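Local structure of putative type 11 methyltransferase (Sulfolobus solfataricus, 3I9F) at residues 79-84 / 135-140; 100-105 / 157-162; 105-110 / 141-146. The protein probably transfers methyl groups from S-adenosylmethionine, as class I methyltransferases do, and binds zinc ions in the crystal. One frame throughout, in Å; residues are numbered along the deposited sequence.

Overall arrangement
All three contacts join the middle of the chain to its C-terminal part, helix 130-136 and the hairpin of strands 140-146 and 152-159, round one mixed sheet. Along the chain the first halves come in the order 79-84, 100-105 and 105-110, and the second halves follow as 135-140, 141-146 and 157-162. The centres of contacts 1 and 3 lie about 9 Å apart, those of 2 and 3 about 10 Å, and those of 1 and 2 about 12 Å. Strand 76-82 of contact 1 neighbours strand 106-113 of contact 3; strand 152-159 of contact 2 lies between 106-113 and 140-146. Together they fasten that end onto the Rossmann-like core that in this family binds the methyl donor.

Contact 1: residues 79-84 / 135-140; sequences ILFANS and GWFSNF
Phe81 and Phe137 meet ring against ring in the interior of the protein, in an offset edge-to-face pair. Phe137 turns its edge toward the face of Phe81, with the planes at 73° and the centroids 5.7 Å apart, and the point of approach is displaced from the middle of the Phe81 ring. The touching is done by one end of Phe137: its CZ lies 3.8 Å from Phe81 CE2, while Phe137 CE1 comes to 4.1 Å from the same CE2. In both residues the ring is set anti to the carbonyl carbon and beside the backbone N (chi1 -78° in Phe81, -71° in Phe137). That choice sends each ring out from its backbone toward the other and lets the pair bridge a gap of 11.8 Å between the two CA atoms.

Contact between these segments is confined to this one pair, and both rings are buried. The other side of 135-140 is looser. Just after the helix, Phe137 is the centre of an inverse gamma turn, closed by a weak bond from Ser138 N to Trp136 O. It also begins a type I turn that ends at Phe140, and this reversal carries Ser138 and Asn139 to a partly exposed position. Phe140 turns back inward, so that Phe137 CD1 lies 4.2 Å above its ring plane, toward the rim.

Phe85 meets both rings of the pair, and Tyr24 stacks on Phe81. Around them, helix 91-101 contributes Val94 and Val98 against Phe81 and Ile95 against Phe137, while Ile110 of strand 106-113 and Leu157 of strand 152-159 pack alongside. Helix 130-136 thus ends on the same hydrophobic layer as helix 91-101, packed against strands 76-82, 106-113 and 152-159.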
loop_
_atom_site.group_PDB
_atom_site.type_symbol
_atom_site.label_atom_id
_atom_site.label_comp_id
_atom_site.label_asym_id
_atom_site.label_seq_id
_atom_site.Cartn_x
_atom_site.Cartn_y
_atom_site.Cartn_z
ATOM N N ILE B 79 14.749 -5.644 3.824
ATOM C CA ILE B 79 14.685 -4.612 2.800
ATOM C C ILE B 79 15.830 -4.877 1.843
ATOM O O ILE B 79 16.985 -4.877 2.247
ATOM C CB ILE B 79 14.885 -3.207 3.421
ATOM C CG1 ILE B 79 13.735 -2.865 4.360
ATOM C CG2 ILE B 79 14.990 -2.160 2.338
ATOM C CD1 ILE B 79 13.984 -1.676 5.202
ATOM N N LEU B 80 15.513 -5.105 0.581
ATOM C CA LEU B 80 16.533 -5.304 -0.429
ATOM C C LEU B 80 16.750 -4.019 -1.233
ATOM O O LEU B 80 15.800 -3.364 -1.694
ATOM C CB LEU B 80 16.120 -6.419 -1.373
ATOM C CG LEU B 80 17.011 -6.672 -2.594
ATOM C CD1 LEU B 80 18.388 -7.185 -2.203
ATOM C CD2 LEU B 80 16.334 -7.634 -3.566
ATOM N N PHE B 81 18.025 -3.699 -1.420
ATOM C CA PHE B 81 18.474 -2.666 -2.354
ATOM C C PHE B 81 19.346 -3.345 -3.363
ATOM O O PHE B 81 20.510 -3.556 -3.126
ATOM C CB PHE B 81 19.283 -1.614 -1.615
ATOM C CG PHE B 81 18.458 -0.639 -0.830
ATOM C CD1 PHE B 81 17.839 0.429 -1.456
ATOM C CD2 PHE B 81 18.357 -0.748 0.514
ATOM C CE1 PHE B 81 17.122 1.332 -0.761
ATOM C CE2 PHE B 81 17.620 0.155 1.249
ATOM C CZ PHE B 81 16.993 1.188 0.615
ATOM N N ALA B 82 18.765 -3.691 -4.501
ATOM C CA ALA B 82 19.461 -4.389 -5.581
ATOM C C ALA B 82 19.804 -3.465 -6.728
ATOM O O ALA B 82 18.973 -3.193 -7.595
ATOM C CB ALA B 82 18.586 -5.577 -6.108
ATOM N N ASN B 83 21.049 -3.031 -6.762
ATOM C CA ASN B 83 21.552 -2.104 -7.796
ATOM C C ASN B 83 20.751 -0.861 -7.903
ATOM O O ASN B 83 20.604 -0.347 -8.990
ATOM C CB ASN B 83 21.597 -2.783 -9.149
ATOM C CG ASN B 83 22.335 -4.105 -9.079
ATOM O OD1 ASN B 83 23.520 -4.156 -8.676
ATOM N ND2 ASN B 83 21.638 -5.174 -9.378
ATOM N N SER B 84 20.203 -0.397 -6.791
ATOM C CA SER B 84 19.204 0.658 -6.853
ATOM C C SER B 84 19.518 1.861 -5.970
ATOM O O SER B 84 19.045 2.915 -6.262
ATOM C CB SER B 84 17.801 0.120 -6.542
ATOM O OG SER B 84 17.738 -0.382 -5.222
ATOM N N GLY B 135 28.690 4.813 4.923
ATOM C CA GLY B 135 28.483 6.222 5.184
ATOM C C GLY B 135 27.003 6.560 5.259
ATOM O O GLY B 135 26.603 7.301 6.125
ATOM N N TRP B 136 26.181 5.995 4.379
ATOM C CA TRP B 136 24.725 6.217 4.421
ATOM C C TRP B 136 23.993 5.377 5.478
ATOM O O TRP B 136 23.067 5.844 6.185
ATOM C CB TRP B 136 24.104 5.897 3.059
ATOM C CG TRP B 136 24.572 6.799 2.039
ATOM C CD1 TRP B 136 25.548 6.564 1.112
ATOM C CD2 TRP B 136 24.133 8.120 1.828
ATOM N NE1 TRP B 136 25.742 7.666 0.347
ATOM C CE2 TRP B 136 24.883 8.643 0.764
ATOM C CE3 TRP B 136 23.195 8.934 2.461
ATOM C CZ2 TRP B 136 24.697 9.945 0.278
ATOM C CZ3 TRP B 136 23.012 10.222 1.983
ATOM C CH2 TRP B 136 23.779 10.718 0.908
ATOM N N PHE B 137 24.376 4.110 5.535
ATOM C CA PHE B 137 23.773 3.184 6.446
ATOM C C PHE B 137 24.609 3.152 7.705
ATOM O O PHE B 137 25.007 2.091 8.156
ATOM C CB PHE B 137 23.696 1.820 5.791
ATOM C CG PHE B 137 22.672 1.733 4.687
ATOM C CD1 PHE B 137 21.404 1.256 4.945
ATOM C CD2 PHE B 137 22.976 2.134 3.394
ATOM C CE1 PHE B 137 20.464 1.181 3.952
ATOM C CE2 PHE B 137 22.057 2.051 2.407
ATOM C CZ PHE B 137 20.793 1.578 2.679
ATOM N N SER B 138 24.827 4.330 8.292
ATOM C CA SER B 138 25.758 4.516 9.414
ATOM C C SER B 138 25.260 4.068 10.798
ATOM O O SER B 138 26.054 4.075 11.746
ATOM C CB SER B 138 26.090 5.993 9.517
ATOM O OG SER B 138 24.871 6.704 9.750
ATOM N N ASN B 139 23.971 3.733 10.922
ATOM C CA ASN B 139 23.429 3.123 12.141
ATOM C C ASN B 139 23.347 1.599 11.980
ATOM O O ASN B 139 22.521 0.930 12.622
ATOM C CB ASN B 139 22.029 3.662 12.447
ATOM C CG ASN B 139 21.968 5.185 12.439
ATOM O OD1 ASN B 139 21.463 5.820 11.465
ATOM N ND2 ASN B 139 22.500 5.794 13.498
ATOM N N PHE B 140 24.172 1.059 11.080
ATOM C CA PHE B 140 24.121 -0.362 10.758
ATOM C C PHE B 140 25.513 -0.906 10.677
ATOM O O PHE B 140 26.457 -0.181 10.407
ATOM C CB PHE B 140 23.426 -0.597 9.415
ATOM C CG PHE B 140 21.994 -0.152 9.385
ATOM C CD1 PHE B 140 20.978 -1.061 9.515
ATOM C CD2 PHE B 140 21.674 1.189 9.209
ATOM C CE1 PHE B 140 19.671 -0.633 9.505
ATOM C CE2 PHE B 140 20.381 1.613 9.211
ATOM C CZ PHE B 140 19.381 0.714 9.353
#

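Contact 2: residues 100-105 / 157-162; sequences RILKDD and LKRKTS. With ZN (zinc ion), chain F.
This is a side-chain-to-backbone contact at one end of the Rossmann-like sheet, in which Arg159 of the C-terminal antiparallel strand 152-159 grips carbonyls where helix 91-101 gives way to residues 102-104. That connection belongs to the beta-alpha-beta crossover from strand 76-82 through the helix to strand 106-113, and Arg159 fastens the strand after the hairpin turn to it.

Two bonds carry the grip within these segments. Arg159 NE gives a nearly straight bond to Lys103 O (3.1 Å, N-H...O 176°), and Arg159 NH2 reaches Leu102 O at 2.9 Å, with a more bent geometry. Both oxygens lie close to the guanidinium plane, yet each donor sits well above the plane of the carbonyl it meets. The extended chain from CG to NE allows the group to reach across, with its CD passing 3.5 Å from Asp104 O. NH2 also bonds Lys99 O, in the last turn of the helix. Carbonyls of three residues therefore hold the guanidinium against rotation, and a positive group so close to a helix C-terminus is likely to be electrostatically welcome there.

Leu102 supplies the apolar side: Leu102 CB comes to 3.7 Å from Arg159 NH2, and with CG anti to the backbone N (chi1 -164°) the branch carries CD2 over one face of the guanidinium. Phe140 of strand 140-146 touches both Leu102 and Arg159. Asp104 turns outward instead, toward a zinc ion shared with His166, His168 and His170 of the C-terminal histidine tag, so this metal site depends on the tag and probably says little about the natural protein. Only one carboxylate oxygen of Asp104 binds the metal: OD1 is 1.9 Å from the zinc, whereas OD2 stays 2.9 Å from it.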
loop_
_atom_site.group_PDB
_atom_site.type_symbol
_atom_site.label_atom_id
_atom_site.label_comp_id
_atom_site.label_asym_id
_atom_site.label_seq_id
_atom_site.Cartn_x
_atom_site.Cartn_y
_atom_site.Cartn_z
ATOM N N ARG B 100 12.599 3.658 9.920
ATOM C CA ARG B 100 11.280 3.697 10.559
ATOM C C ARG B 100 10.520 2.381 10.329
ATOM O O ARG B 100 9.848 1.916 11.248
ATOM C CB ARG B 100 10.482 4.907 10.090
ATOM C CG ARG B 100 8.983 4.904 10.311
ATOM C CD ARG B 100 8.241 6.064 9.535
ATOM N NE ARG B 100 8.016 5.786 8.115
ATOM C CZ ARG B 100 7.166 4.880 7.637
ATOM N NH1 ARG B 100 6.414 4.153 8.446
ATOM N NH2 ARG B 100 7.033 4.701 6.322
ATOM N N ILE B 101 10.634 1.790 9.138
ATOM C CA ILE B 101 9.809 0.651 8.792
ATOM C C ILE B 101 10.439 -0.646 9.237
ATOM O O ILE B 101 9.744 -1.571 9.521
ATOM C CB ILE B 101 9.441 0.571 7.282
ATOM C CG1 ILE B 101 10.679 0.432 6.404
ATOM C CG2 ILE B 101 8.606 1.780 6.857
ATOM C CD1 ILE B 101 10.370 0.222 4.908
ATOM N N LEU B 102 11.761 -0.716 9.305
ATOM C CA LEU B 102 12.457 -1.946 9.700
ATOM C C LEU B 102 12.244 -2.289 11.204
ATOM O O LEU B 102 12.215 -1.398 12.059
ATOM C CB LEU B 102 13.954 -1.807 9.414
ATOM C CG LEU B 102 14.789 -3.082 9.389
ATOM C CD1 LEU B 102 14.434 -3.979 8.183
ATOM C CD2 LEU B 102 16.278 -2.733 9.424
ATOM N N LYS B 103 12.083 -3.577 11.517
ATOM C CA LYS B 103 12.006 -4.011 12.940
ATOM C C LYS B 103 13.361 -3.852 13.633
ATOM O O LYS B 103 14.394 -3.637 12.996
ATOM C CB LYS B 103 11.564 -5.466 13.072
ATOM C CG LYS B 103 10.165 -5.841 12.592
ATOM C CD LYS B 103 9.933 -7.310 12.976
ATOM C CE LYS B 103 8.582 -7.895 12.562
ATOM N NZ LYS B 103 7.421 -7.287 13.354
ATOM N N ASP B 104 13.375 -3.952 14.947
ATOM C CA ASP B 104 14.664 -3.909 15.663
ATOM C C ASP B 104 15.650 -4.994 15.216
ATOM O O ASP B 104 16.829 -4.765 15.166
ATOM C CB ASP B 104 14.425 -3.980 17.156
ATOM C CG ASP B 104 13.621 -2.777 17.685
ATOM O OD1 ASP B 104 13.268 -1.817 16.914
ATOM O OD2 ASP B 104 13.359 -2.803 18.909
ATOM N N ASP B 105 15.146 -6.165 14.849
ATOM C CA ASP B 105 15.968 -7.294 14.427
ATOM C C ASP B 105 15.917 -7.482 12.903
ATOM O O ASP B 105 16.239 -8.540 12.377
ATOM C CB ASP B 105 15.495 -8.575 15.155
ATOM C CG ASP B 105 14.006 -8.970 14.801
ATOM O OD1 ASP B 105 13.103 -8.053 14.733
ATOM O OD2 ASP B 105 13.747 -10.204 14.623
ATOM N N LEU B 157 23.103 -6.470 6.442
ATOM C CA LEU B 157 23.355 -5.431 7.386
ATOM C C LEU B 157 22.338 -5.572 8.510
ATOM O O LEU B 157 21.198 -5.871 8.233
ATOM C CB LEU B 157 23.110 -4.101 6.694
ATOM C CG LEU B 157 24.201 -3.228 6.135
ATOM C CD1 LEU B 157 25.113 -4.015 5.272
ATOM C CD2 LEU B 157 23.566 -2.082 5.366
ATOM N N LYS B 158 22.747 -5.328 9.754
ATOM C CA LYS B 158 21.847 -5.276 10.895
ATOM C C LYS B 158 22.050 -3.975 11.613
ATOM O O LYS B 158 23.064 -3.354 11.469
ATOM C CB LYS B 158 22.162 -6.410 11.882
ATOM C CG LYS B 158 23.608 -6.344 12.478
ATOM C CD LYS B 158 23.979 -7.547 13.335
ATOM C CE LYS B 158 24.048 -7.225 14.822
ATOM N NZ LYS B 158 24.931 -8.190 15.537
ATOM N N ARG B 159 21.094 -3.598 12.440
ATOM C CA ARG B 159 21.208 -2.365 13.195
ATOM C C ARG B 159 22.336 -2.388 14.209
ATOM O O ARG B 159 22.507 -3.382 14.899
ATOM C CB ARG B 159 19.929 -2.125 13.975
ATOM C CG ARG B 159 18.712 -1.795 13.141
ATOM C CD ARG B 159 17.590 -1.513 14.090
ATOM N NE ARG B 159 16.286 -1.254 13.478
ATOM C CZ ARG B 159 15.848 -0.062 13.053
ATOM N NH1 ARG B 159 16.628 0.989 13.070
ATOM N NH2 ARG B 159 14.609 0.062 12.584
ATOM N N LYS B 160 23.085 -1.298 14.341
ATOM C CA LYS B 160 24.008 -1.170 15.481
ATOM C C LYS B 160 23.262 -1.348 16.810
ATOM O O LYS B 160 22.184 -0.779 16.979
ATOM C CB LYS B 160 24.699 0.196 15.490
ATOM C CG LYS B 160 25.928 0.277 14.618
ATOM C CD LYS B 160 26.686 1.583 14.808
ATOM C CE LYS B 160 27.685 1.829 13.663
ATOM N NZ LYS B 160 27.931 3.294 13.430
ATOM N N THR B 161 23.826 -2.119 17.744
ATOM C CA THR B 161 23.275 -2.248 19.107
ATOM C C THR B 161 23.390 -0.891 19.827
ATOM O O THR B 161 24.482 -0.297 19.840
ATOM C CB THR B 161 24.037 -3.333 19.926
ATOM N N SER B 162 22.289 -0.389 20.408
ATOM C CA SER B 162 22.305 0.932 21.096
ATOM C C SER B 162 22.027 0.844 22.601
ATOM O O SER B 162 20.966 0.346 23.025
ATOM C CB SER B 162 21.288 1.917 20.475
HETATM ZN ZN ZN F . 12.624 -0.217 17.794
#

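Contact 3: residues 105-110 / 141-146; sequences DGRVII and VVEKRF
Arg107 and Glu143 cross at about a right angle, and the arginine takes hold of the carboxylate side-on with NE and NH1. Arg107 NE bonds Glu143 OE1 at 2.8 Å, and Arg107 NH1 bonds Glu143 OE2 at 3.1 Å, with a weaker third bond from NH1 to OE1. This salt bridge is a twisted one: the guanidinium and carboxylate planes differ by 53°, although each oxygen is met on its syn side. A bend at chi2 (40°) swings the Arg107 head toward the carboxylate, while Glu143 reaches out to it with an extended chain. With an alanine in place of Arg107, Glu143 would probably lose this charged mate and its carboxylate would be freer to turn.

Farther along, Phe146 approaches differently: Ile109 CG2 meets the edge of its ring, 4.2 Å from CZ, in an apolar touch that Ile13 of helix 10-14 extends.

The strands themselves do not pair. The axes of these short segments come no closer than 9.1 Å and their directions differ by 69°, with strand 152-159 lying between them in the sheet; the side chains of Arg107 and Glu143 reach across it, both touching Lys158. Glu143 and Lys144 together face Val156 in a classic beta bulge. Strand order 3-2-1-4-5-7-6, with the reversed strand 152-159 inserted between 106-113 and 140-146, is the hallmark of the class I methyltransferase fold.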
loop_
_atom_site.group_PDB
_atom_site.type_symbol
_atom_site.label_atom_id
_atom_site.label_comp_id
_atom_site.label_asym_id
_atom_site.label_seq_id
_atom_site.Cartn_x
_atom_site.Cartn_y
_atom_site.Cartn_z
ATOM N N ASP B 105 15.146 -6.165 14.849
ATOM C CA ASP B 105 15.968 -7.294 14.427
ATOM C C ASP B 105 15.917 -7.482 12.903
ATOM O O ASP B 105 16.239 -8.540 12.377
ATOM C CB ASP B 105 15.495 -8.575 15.155
ATOM C CG ASP B 105 14.006 -8.970 14.801
ATOM O OD1 ASP B 105 13.103 -8.053 14.733
ATOM O OD2 ASP B 105 13.747 -10.204 14.623
ATOM N N GLY B 106 15.554 -6.432 12.179
ATOM C CA GLY B 106 15.396 -6.550 10.725
ATOM C C GLY B 106 16.752 -6.509 10.082
ATOM O O GLY B 106 17.711 -6.198 10.752
ATOM N N ARG B 107 16.808 -6.848 8.799
ATOM C CA ARG B 107 18.050 -6.883 8.028
ATOM C C ARG B 107 17.911 -6.082 6.716
ATOM O O ARG B 107 16.875 -6.127 6.059
ATOM C CB ARG B 107 18.397 -8.354 7.677
ATOM C CG ARG B 107 19.465 -9.075 8.522
ATOM C CD ARG B 107 19.380 -8.781 9.966
ATOM N NE ARG B 107 20.232 -9.625 10.780
ATOM C CZ ARG B 107 20.290 -9.556 12.111
ATOM N NH1 ARG B 107 21.086 -10.388 12.777
ATOM N NH2 ARG B 107 19.560 -8.670 12.781
ATOM N N VAL B 108 18.968 -5.364 6.336
ATOM C CA VAL B 108 19.039 -4.731 5.032
ATOM C C VAL B 108 19.999 -5.507 4.139
ATOM O O VAL B 108 21.108 -5.795 4.536
ATOM C CB VAL B 108 19.514 -3.269 5.166
ATOM C CG1 VAL B 108 19.750 -2.631 3.758
ATOM C CG2 VAL B 108 18.497 -2.459 6.018
ATOM N N ILE B 109 19.563 -5.842 2.937
ATOM C CA ILE B 109 20.412 -6.521 1.975
ATOM C C ILE B 109 20.802 -5.563 0.870
ATOM O O ILE B 109 19.938 -5.091 0.163
ATOM C CB ILE B 109 19.700 -7.718 1.300
ATOM C CG1 ILE B 109 19.110 -8.671 2.352
ATOM C CG2 ILE B 109 20.671 -8.462 0.439
ATOM C CD1 ILE B 109 17.837 -9.400 1.906
ATOM N N ILE B 110 22.105 -5.301 0.712
ATOM C CA ILE B 110 22.629 -4.531 -0.406
ATOM C C ILE B 110 23.284 -5.422 -1.444
ATOM O O ILE B 110 24.163 -6.203 -1.119
ATOM C CB ILE B 110 23.732 -3.521 0.044
ATOM C CG1 ILE B 110 23.224 -2.582 1.151
ATOM C CG2 ILE B 110 24.286 -2.729 -1.158
ATOM C CD1 ILE B 110 21.840 -2.078 0.964
ATOM N N VAL B 141 25.631 -2.202 10.877
ATOM C CA VAL B 141 26.916 -2.890 10.699
ATOM C C VAL B 141 26.738 -4.044 9.749
ATOM O O VAL B 141 25.665 -4.619 9.671
ATOM C CB VAL B 141 27.578 -3.378 12.078
ATOM C CG1 VAL B 141 28.482 -2.259 12.639
ATOM C CG2 VAL B 141 26.537 -3.779 13.114
ATOM N N VAL B 142 27.800 -4.366 9.024
ATOM C CA VAL B 142 27.806 -5.559 8.193
ATOM C C VAL B 142 27.846 -6.799 9.059
ATOM O O VAL B 142 28.693 -6.913 9.941
ATOM C CB VAL B 142 29.016 -5.647 7.262
ATOM C CG1 VAL B 142 28.885 -6.917 6.382
ATOM C CG2 VAL B 142 29.124 -4.392 6.400
ATOM N N GLU B 143 26.928 -7.715 8.771
ATOM C CA GLU B 143 26.822 -8.992 9.435
ATOM C C GLU B 143 27.420 -10.092 8.538
ATOM O O GLU B 143 28.214 -10.901 9.013
ATOM C CB GLU B 143 25.348 -9.267 9.772
ATOM C CG GLU B 143 24.970 -10.724 9.832
ATOM C CD GLU B 143 23.714 -10.974 10.611
ATOM O OE1 GLU B 143 22.615 -10.836 10.044
ATOM O OE2 GLU B 143 23.833 -11.341 11.801
ATOM N N LYS B 144 27.022 -10.135 7.263
ATOM C CA LYS B 144 27.629 -11.033 6.290
ATOM C C LYS B 144 28.051 -10.292 5.015
ATOM O O LYS B 144 27.535 -9.215 4.706
ATOM C CB LYS B 144 26.647 -12.120 5.890
ATOM C CG LYS B 144 26.257 -13.082 6.988
ATOM C CD LYS B 144 24.888 -13.798 6.673
ATOM C CE LYS B 144 24.564 -14.945 7.664
ATOM N NZ LYS B 144 25.000 -14.650 9.090
ATOM N N ARG B 145 28.971 -10.902 4.266
ATOM C CA ARG B 145 29.307 -10.467 2.900
ATOM C C ARG B 145 29.185 -11.603 1.921
ATOM O O ARG B 145 29.375 -12.742 2.283
ATOM C CB ARG B 145 30.724 -9.981 2.820
ATOM C CG ARG B 145 31.026 -8.875 3.724
ATOM C CD ARG B 145 32.308 -8.239 3.301
ATOM N NE ARG B 145 32.582 -7.063 4.105
ATOM C CZ ARG B 145 32.978 -7.092 5.369
ATOM N NH1 ARG B 145 33.163 -8.251 6.000
ATOM N NH2 ARG B 145 33.192 -5.947 6.015
ATOM N N PHE B 146 28.895 -11.295 0.670
ATOM C CA PHE B 146 28.761 -12.314 -0.368
ATOM C C PHE B 146 28.976 -11.704 -1.761
ATOM O O PHE B 146 28.901 -10.495 -1.926
ATOM C CB PHE B 146 27.423 -13.051 -0.251
ATOM C CG PHE B 146 26.223 -12.210 -0.554
ATOM C CD1 PHE B 146 25.521 -12.377 -1.762
ATOM C CD2 PHE B 146 25.775 -11.255 0.352
ATOM C CE1 PHE B 146 24.396 -11.597 -2.054
ATOM C CE2 PHE B 146 24.642 -10.475 0.067
ATOM C CZ PHE B 146 23.960 -10.639 -1.135
#